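Local coordinates for putative phosphatase (Bacteroides thetaiotaomicron, PDB 3KYA), which is of uncertain function but may be a phosphatase, and binds zinc ions, with an N-terminal IPT/TIG-type domain joined to a larger beta-rich part, at residues K301-W311 against E345-Y356. Sequence-based numbering, arbitrary orientation. Where two conformers were deposited one is given.
Sequences KQLFTIADPSW and EFITPYNFVGGY. With EDO (1,2-ethanediol), chain I.
K301 NZ is gripped twice: E345 OE2 takes a salt bridge at 2.6 Å on its syn lone pair, and a water hydrogen-bonded to NZ donates to E345 OE1, closing a ring along the carboxylate's oxygen edge. An extended lysine, CG anti to the backbone N (chi1 -171°), can span the strand gap. L303 CD2 lies against the same carboxylate, 3.8 Å from E345 OE1. An alanine in place of E345 would probably leave the K301 ammonium without countercharge and uncover L303 CD2. F304 offers one ring face to P349 CD and T348 CA, CH-pi contacts at 4.0 and 4.3 Å from the centroid, and its edge to F346 O. Proline suits this face: its CD, beside the ring nitrogen, has polarised C-H bonds. P349 CG meets I306 CG2. Y356 OH donates to D308 OD2 (2.6 Å), an anionic acceptor met nearly along its C-O axis; Y356 CE1 touches W311 CZ2, the rings oblique, and W311 NE1 is hydrogen-bonded to Y333 OH. The segments lie on strands 300-305 and 345-352, outermost in two successive four-stranded sheets, consistent with propeller blades. Polar links thus flank an apolar centre: between these segments, side chains meeting each other and the facing backbone, not strand pairing, make the junction.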
ATOM      1  N   LYS A 301     -39.549   3.382 -11.655  1.00 18.75           N
ATOM      2  CA  LYS A 301     -39.577   2.883 -10.275  1.00 18.65           C
ATOM      3  C   LYS A 301     -38.599   3.592  -9.336  1.00 18.15           C
ATOM      4  O   LYS A 301     -37.399   3.599  -9.590  1.00 16.96           O
ATOM      5  CB  LYS A 301     -39.310   1.372 -10.276  1.00 19.16           C
ATOM      6  CG  LYS A 301     -39.523   0.696  -8.940  1.00 21.39           C
ATOM      7  CD  LYS A 301     -39.349  -0.826  -8.992  1.00 23.71           C
ATOM      8  CE  LYS A 301     -39.373  -1.403  -7.552  1.00 25.65           C
ATOM      9  NZ  LYS A 301     -39.351  -2.897  -7.481  1.00 26.94           N
ATOM     10  N   GLN A 302     -39.121   4.169  -8.246  1.00 17.76           N
ATOM     11  CA  GLN A 302     -38.287   4.835  -7.234  1.00 17.65           C
ATOM     12  C   GLN A 302     -37.825   3.786  -6.222  1.00 17.40           C
ATOM     13  O   GLN A 302     -38.602   3.335  -5.401  1.00 17.19           O
ATOM     14  CB  GLN A 302     -39.031   5.983  -6.541  1.00 17.54           C
ATOM     15  CG  GLN A 302     -38.223   6.687  -5.436  1.00 18.13           C
ATOM     16  CD  GLN A 302     -38.902   7.928  -4.871  1.00 19.31           C
ATOM     17  OE1 GLN A 302     -39.578   8.671  -5.589  1.00 21.47           O
ATOM     18  NE2 GLN A 302     -38.694   8.176  -3.588  1.00 19.62           N
ATOM     19  N   LEU A 303     -36.550   3.410  -6.279  1.00 17.10           N
ATOM     20  CA  LEU A 303     -36.022   2.357  -5.415  1.00 16.74           C
ATOM     21  C   LEU A 303     -35.823   2.795  -3.972  1.00 16.63           C
ATOM     22  O   LEU A 303     -36.098   2.029  -3.045  1.00 16.85           O
ATOM     23  CB  LEU A 303     -34.681   1.838  -5.960  1.00 16.91           C
ATOM     24  CG  LEU A 303     -34.669   1.276  -7.387  1.00 16.91           C
ATOM     25  CD1 LEU A 303     -33.294   0.705  -7.731  1.00 17.38           C
ATOM     26  CD2 LEU A 303     -35.735   0.218  -7.557  1.00 16.23           C
ATOM     27  N   PHE A 304     -35.327   4.016  -3.803  1.00 16.33           N
ATOM     28  CA  PHE A 304     -35.008   4.583  -2.504  1.00 16.17           C
ATOM     29  C   PHE A 304     -34.517   6.015  -2.660  1.00 16.03           C
ATOM     30  O   PHE A 304     -34.367   6.520  -3.795  1.00 15.80           O
ATOM     31  CB  PHE A 304     -33.918   3.742  -1.807  1.00 16.04           C
ATOM     32  CG  PHE A 304     -32.811   3.276  -2.742  1.00 15.77           C
ATOM     33  CD1 PHE A 304     -31.874   4.166  -3.246  1.00 14.83           C
ATOM     34  CD2 PHE A 304     -32.705   1.939  -3.093  1.00 15.73           C
ATOM     35  CE1 PHE A 304     -30.857   3.731  -4.107  1.00 16.42           C
ATOM     36  CE2 PHE A 304     -31.701   1.500  -3.956  1.00 17.24           C
ATOM     37  CZ  PHE A 304     -30.776   2.401  -4.462  1.00 16.37           C
ATOM     38  N   THR A 305     -34.323   6.665  -1.511  1.00 15.69           N
ATOM     39  CA  THR A 305     -33.660   7.954  -1.397  1.00 15.68           C
ATOM     40  C   THR A 305     -32.343   7.559  -0.727  1.00 16.02           C
ATOM     41  O   THR A 305     -32.363   6.790   0.236  1.00 16.03           O
ATOM     42  CB  THR A 305     -34.463   8.956  -0.568  1.00 16.10           C
ATOM     43  OG1 THR A 305     -34.857   8.356   0.673  1.00 15.54           O
ATOM     44  CG2 THR A 305     -35.719   9.393  -1.330  1.00 16.25           C
ATOM     45  N   ILE A 306     -31.200   8.050  -1.196  1.00 15.56           N
ATOM     46  CA  ILE A 306     -29.929   7.579  -0.624  1.00 15.63           C
ATOM     47  C   ILE A 306     -29.529   8.173   0.737  1.00 16.21           C
ATOM     48  O   ILE A 306     -28.825   7.519   1.485  1.00 16.43           O
ATOM     49  CB  ILE A 306     -28.738   7.701  -1.637  1.00 15.60           C
ATOM     50  CG1 ILE A 306     -28.262   9.150  -1.812  1.00 15.49           C
ATOM     51  CG2 ILE A 306     -29.136   7.046  -2.979  1.00 14.55           C
ATOM     52  CD1 ILE A 306     -27.030   9.305  -2.761  1.00 14.80           C
ATOM     53  N   ALA A 307     -29.965   9.398   1.027  1.00 16.68           N
ATOM     54  CA  ALA A 307     -29.624  10.098   2.263  1.00 17.37           C
ATOM     55  C   ALA A 307     -30.664  11.179   2.583  1.00 18.00           C
ATOM     56  O   ALA A 307     -31.852  10.884   2.672  1.00 18.46           O
ATOM     57  CB  ALA A 307     -28.224  10.701   2.163  1.00 16.79           C
ATOM     58  N   ASP A 308     -30.214  12.425   2.710  1.00 18.37           N
ATOM     59  CA  ASP A 308     -31.084  13.556   3.033  1.00 18.96           C
ATOM     60  C   ASP A 308     -31.418  14.384   1.799  1.00 18.52           C
ATOM     61  O   ASP A 308     -30.882  14.128   0.723  1.00 18.22           O
ATOM     62  CB  ASP A 308     -30.384  14.413   4.070  1.00 19.00           C
ATOM     63  CG  ASP A 308     -30.162  13.669   5.338  1.00 21.95           C
ATOM     64  OD1 ASP A 308     -31.176  13.241   5.944  1.00 24.42           O
ATOM     65  OD2 ASP A 308     -28.980  13.524   5.717  1.00 26.54           O
ATOM     66  N   PRO A 309     -32.328  15.361   1.942  1.00 17.74           N
ATOM     67  CA  PRO A 309     -32.674  16.177   0.776  1.00 17.25           C
ATOM     68  C   PRO A 309     -31.521  17.031   0.274  1.00 16.62           C
ATOM     69  O   PRO A 309     -30.578  17.307   1.022  1.00 16.48           O
ATOM     70  CB  PRO A 309     -33.797  17.081   1.306  1.00 17.15           C
ATOM     71  CG  PRO A 309     -34.390  16.314   2.425  1.00 17.78           C
ATOM     72  CD  PRO A 309     -33.249  15.604   3.065  1.00 17.82           C
ATOM     73  N   SER A 310     -31.614  17.443  -0.984  1.00 15.84           N
ATOM     74  CA  SER A 310     -30.612  18.285  -1.619  1.00 15.79           C
ATOM     75  C   SER A 310     -29.271  17.546  -1.708  1.00 15.43           C
ATOM     76  O   SER A 310     -28.244  18.049  -1.260  1.00 15.61           O
ATOM     77  CB  SER A 310     -30.485  19.618  -0.876  1.00 15.59           C
ATOM     78  OG  SER A 310     -31.735  20.307  -0.894  1.00 15.20           O
ATOM     79  N   TRP A 311     -29.319  16.351  -2.297  1.00 15.26           N
ATOM     80  CA  TRP A 311     -28.166  15.471  -2.400  1.00 14.90           C
ATOM     81  C   TRP A 311     -27.792  15.358  -3.879  1.00 14.88           C
ATOM     82  O   TRP A 311     -28.549  14.792  -4.672  1.00 14.68           O
ATOM     83  CB  TRP A 311     -28.522  14.100  -1.813  1.00 15.17           C
ATOM     84  CG  TRP A 311     -27.548  13.642  -0.739  1.00 15.88           C
ATOM     85  CD1 TRP A 311     -26.711  12.553  -0.767  1.00 16.51           C
ATOM     86  CD2 TRP A 311     -27.313  14.291   0.521  1.00 17.03           C
ATOM     87  NE1 TRP A 311     -25.991  12.485   0.408  1.00 17.41           N
ATOM     88  CE2 TRP A 311     -26.328  13.548   1.200  1.00 16.38           C
ATOM     89  CE3 TRP A 311     -27.834  15.443   1.130  1.00 17.71           C
ATOM     90  CZ2 TRP A 311     -25.865  13.909   2.470  1.00 17.35           C
ATOM     91  CZ3 TRP A 311     -27.374  15.802   2.394  1.00 18.45           C
ATOM     92  CH2 TRP A 311     -26.404  15.036   3.048  1.00 18.14           C
ATOM     93  N   GLU A 345     -32.061  -5.060  -9.555  1.00 15.84           N
ATOM     94  CA  GLU A 345     -32.134  -3.734  -8.956  1.00 15.93           C
ATOM     95  C   GLU A 345     -31.023  -3.552  -7.936  1.00 15.35           C
ATOM     96  O   GLU A 345     -30.604  -4.513  -7.293  1.00 14.72           O
ATOM     97  CB  GLU A 345     -33.433  -3.561  -8.151  1.00 16.62           C
ATOM     98  CG  GLU A 345     -34.725  -3.698  -8.926  1.00 18.42           C
ATOM     99  CD  GLU A 345     -35.954  -3.571  -8.033  1.00 18.64           C
ATOM    100  OE1 GLU A 345     -35.812  -3.520  -6.792  1.00 20.29           O
ATOM    101  OE2 GLU A 345     -37.071  -3.540  -8.586  1.00 21.79           O
ATOM    102  N   PHE A 346     -30.591  -2.312  -7.760  1.00 14.94           N
ATOM    103  CA  PHE A 346     -29.682  -1.977  -6.676  1.00 14.87           C
ATOM    104  C   PHE A 346     -30.486  -1.915  -5.368  1.00 15.07           C
ATOM    105  O   PHE A 346     -31.702  -1.679  -5.395  1.00 14.02           O
ATOM    106  CB  PHE A 346     -28.991  -0.651  -6.950  1.00 14.84           C
ATOM    107  CG  PHE A 346     -27.931  -0.749  -7.979  1.00 14.65           C
ATOM    108  CD1 PHE A 346     -26.724  -1.355  -7.671  1.00 14.56           C
ATOM    109  CD2 PHE A 346     -28.135  -0.268  -9.274  1.00 14.95           C
ATOM    110  CE1 PHE A 346     -25.732  -1.478  -8.629  1.00 15.70           C
ATOM    111  CE2 PHE A 346     -27.154  -0.389 -10.229  1.00 14.63           C
ATOM    112  CZ  PHE A 346     -25.945  -1.002  -9.911  1.00 15.21           C
ATOM    113  N   ILE A 347     -29.813  -2.139  -4.240  1.00 15.26           N
ATOM    114  CA  ILE A 347     -30.454  -2.084  -2.923  1.00 15.72           C
ATOM    115  C   ILE A 347     -29.913  -0.884  -2.134  1.00 15.74           C
ATOM    116  O   ILE A 347     -28.868  -0.321  -2.482  1.00 15.58           O
ATOM    117  CB  ILE A 347     -30.298  -3.414  -2.127  1.00 16.05           C
ATOM    118  CG1 ILE A 347     -28.871  -3.658  -1.657  1.00 17.11           C
ATOM    119  CG2 ILE A 347     -30.734  -4.613  -2.955  1.00 16.16           C
ATOM    120  CD1 ILE A 347     -28.755  -4.947  -0.846  1.00 17.25           C
ATOM    121  N   THR A 348     -30.638  -0.497  -1.086  1.00 15.82           N
ATOM    122  CA  THR A 348     -30.283   0.643  -0.257  1.00 16.25           C
ATOM    123  C   THR A 348     -28.775   0.724  -0.017  1.00 15.64           C
ATOM    124  O   THR A 348     -28.172  -0.226   0.475  1.00 15.31           O
ATOM    125  CB  THR A 348     -31.025   0.595   1.096  1.00 16.52           C
ATOM    126  OG1 THR A 348     -32.435   0.580   0.849  1.00 19.16           O
ATOM    127  CG2 THR A 348     -30.676   1.796   1.939  1.00 17.55           C
ATOM    128  N   PRO A 349     -28.159   1.859  -0.384  1.00 15.73           N
ATOM    129  CA  PRO A 349     -26.711   2.006  -0.227  1.00 15.34           C
ATOM    130  C   PRO A 349     -26.263   2.346   1.193  1.00 14.87           C
ATOM    131  O   PRO A 349     -27.081   2.675   2.057  1.00 14.91           O
ATOM    132  CB  PRO A 349     -26.378   3.177  -1.170  1.00 15.32           C
ATOM    133  CG  PRO A 349     -27.601   4.032  -1.100  1.00 16.63           C
ATOM    134  CD  PRO A 349     -28.752   3.031  -1.063  1.00 15.92           C
ATOM    135  N   TYR A 350     -24.957   2.261   1.412  1.00 14.53           N
ATOM    136  CA  TYR A 350     -24.355   2.583   2.697  1.00 14.44           C
ATOM    137  C   TYR A 350     -23.077   3.401   2.490  1.00 13.98           C
ATOM    138  O   TYR A 350     -22.451   3.341   1.429  1.00 13.11           O
ATOM    139  CB  TYR A 350     -24.085   1.305   3.510  1.00 14.70           C
ATOM    140  CG  TYR A 350     -23.165   0.266   2.858  1.00 16.21           C
ATOM    141  CD1 TYR A 350     -21.780   0.385   2.934  1.00 16.83           C
ATOM    142  CD2 TYR A 350     -23.686  -0.851   2.200  1.00 17.86           C
ATOM    143  CE1 TYR A 350     -20.939  -0.565   2.367  1.00 17.17           C
ATOM    144  CE2 TYR A 350     -22.848  -1.815   1.633  1.00 17.31           C
ATOM    145  CZ  TYR A 350     -21.480  -1.659   1.717  1.00 18.05           C
ATOM    146  OH  TYR A 350     -20.637  -2.602   1.168  1.00 19.83           O
ATOM    147  N   ASN A 351     -22.703   4.164   3.515  1.00 13.03           N
ATOM    148  CA  ASN A 351     -21.506   4.997   3.444  0.50 13.33           C
ATOM    149  C   ASN A 351     -20.271   4.119   3.234  1.00 13.27           C
ATOM    150  O   ASN A 351     -20.083   3.123   3.914  1.00 13.10           O
ATOM    151  CB  ASN A 351     -21.377   5.892   4.680  0.50 13.39           C
ATOM    152  CG  ASN A 351     -22.530   6.877   4.808  0.50 13.86           C
ATOM    153  OD1 ASN A 351     -23.529   6.774   4.100  0.50 13.66           O
ATOM    154  ND2 ASN A 351     -22.404   7.825   5.736  0.50 15.52           N
ATOM    155  N   PHE A 352     -19.450   4.481   2.250  1.00 13.78           N
ATOM    156  CA  PHE A 352     -18.267   3.690   1.872  1.00 13.65           C
ATOM    157  C   PHE A 352     -16.933   4.402   2.134  1.00 13.76           C
ATOM    158  O   PHE A 352     -16.142   3.936   2.961  1.00 13.91           O
ATOM    159  CB  PHE A 352     -18.415   3.243   0.397  1.00 14.20           C
ATOM    160  CG  PHE A 352     -17.254   2.410  -0.115  1.00 15.33           C
ATOM    161  CD1 PHE A 352     -16.847   1.261   0.557  1.00 17.12           C
ATOM    162  CD2 PHE A 352     -16.593   2.761  -1.286  1.00 16.34           C
ATOM    163  CE1 PHE A 352     -15.775   0.502   0.084  1.00 17.10           C
ATOM    164  CE2 PHE A 352     -15.515   2.012  -1.752  1.00 16.17           C
ATOM    165  CZ  PHE A 352     -15.119   0.882  -1.079  1.00 17.24           C
ATOM    166  N   VAL A 353     -16.662   5.506   1.438  1.00 13.36           N
ATOM    167  CA  VAL A 353     -15.419   6.264   1.653  1.00 13.47           C
ATOM    168  C   VAL A 353     -15.700   7.760   1.705  1.00 14.13           C
ATOM    169  O   VAL A 353     -16.600   8.250   1.030  1.00 14.09           O
ATOM    170  CB  VAL A 353     -14.348   5.991   0.573  1.00 13.70           C
ATOM    171  CG1 VAL A 353     -13.823   4.550   0.668  1.00 13.19           C
ATOM    172  CG2 VAL A 353     -14.902   6.300  -0.825  1.00 11.92           C
ATOM    173  N   GLY A 354     -14.919   8.477   2.512  1.00 14.45           N
ATOM    174  CA  GLY A 354     -15.098   9.909   2.682  1.00 14.89           C
ATOM    175  C   GLY A 354     -15.959  10.213   3.898  1.00 15.64           C
ATOM    176  O   GLY A 354     -16.644   9.326   4.425  1.00 15.84           O
ATOM    177  N   GLY A 355     -15.924  11.476   4.327  1.00 16.34           N
ATOM    178  CA  GLY A 355     -16.695  11.952   5.461  1.00 17.21           C
ATOM    179  C   GLY A 355     -17.976  12.672   5.086  1.00 17.55           C
ATOM    180  O   GLY A 355     -17.951  13.686   4.410  1.00 17.25           O
ATOM    181  N   TYR A 356     -19.093  12.104   5.526  1.00 18.71           N
ATOM    182  CA  TYR A 356     -20.434  12.664   5.382  1.00 18.96           C
ATOM    183  C   TYR A 356     -20.462  14.161   5.731  1.00 18.77           C
ATOM    184  O   TYR A 356     -20.304  14.527   6.892  1.00 17.89           O
ATOM    185  CB  TYR A 356     -21.369  11.871   6.322  1.00 19.51           C
ATOM    186  CG  TYR A 356     -22.782  12.384   6.496  1.00 20.33           C
ATOM    187  CD1 TYR A 356     -23.782  12.045   5.600  1.00 23.18           C
ATOM    188  CD2 TYR A 356     -23.135  13.144   7.614  1.00 23.39           C
ATOM    189  CE1 TYR A 356     -25.094  12.494   5.774  1.00 24.86           C
ATOM    190  CE2 TYR A 356     -24.438  13.600   7.796  1.00 24.17           C
ATOM    191  CZ  TYR A 356     -25.413  13.268   6.874  1.00 25.12           C
ATOM    192  OH  TYR A 356     -26.705  13.712   7.041  1.00 27.42           O
TER
HETATM  193  C1  EDO I   8     -20.548  -7.226   0.802  1.00 44.04           C
HETATM  194  O1  EDO I   8     -21.365  -7.654  -0.288  1.00 44.45           O
HETATM  195  C2  EDO I   8     -20.365  -5.722   0.737  1.00 44.42           C
HETATM  196  O2  EDO I   8     -21.626  -5.057   0.642  1.00 43.56           O
HETATM  197  O   HOH W   1     -37.834  -3.117  -5.188  1.00 35.96           O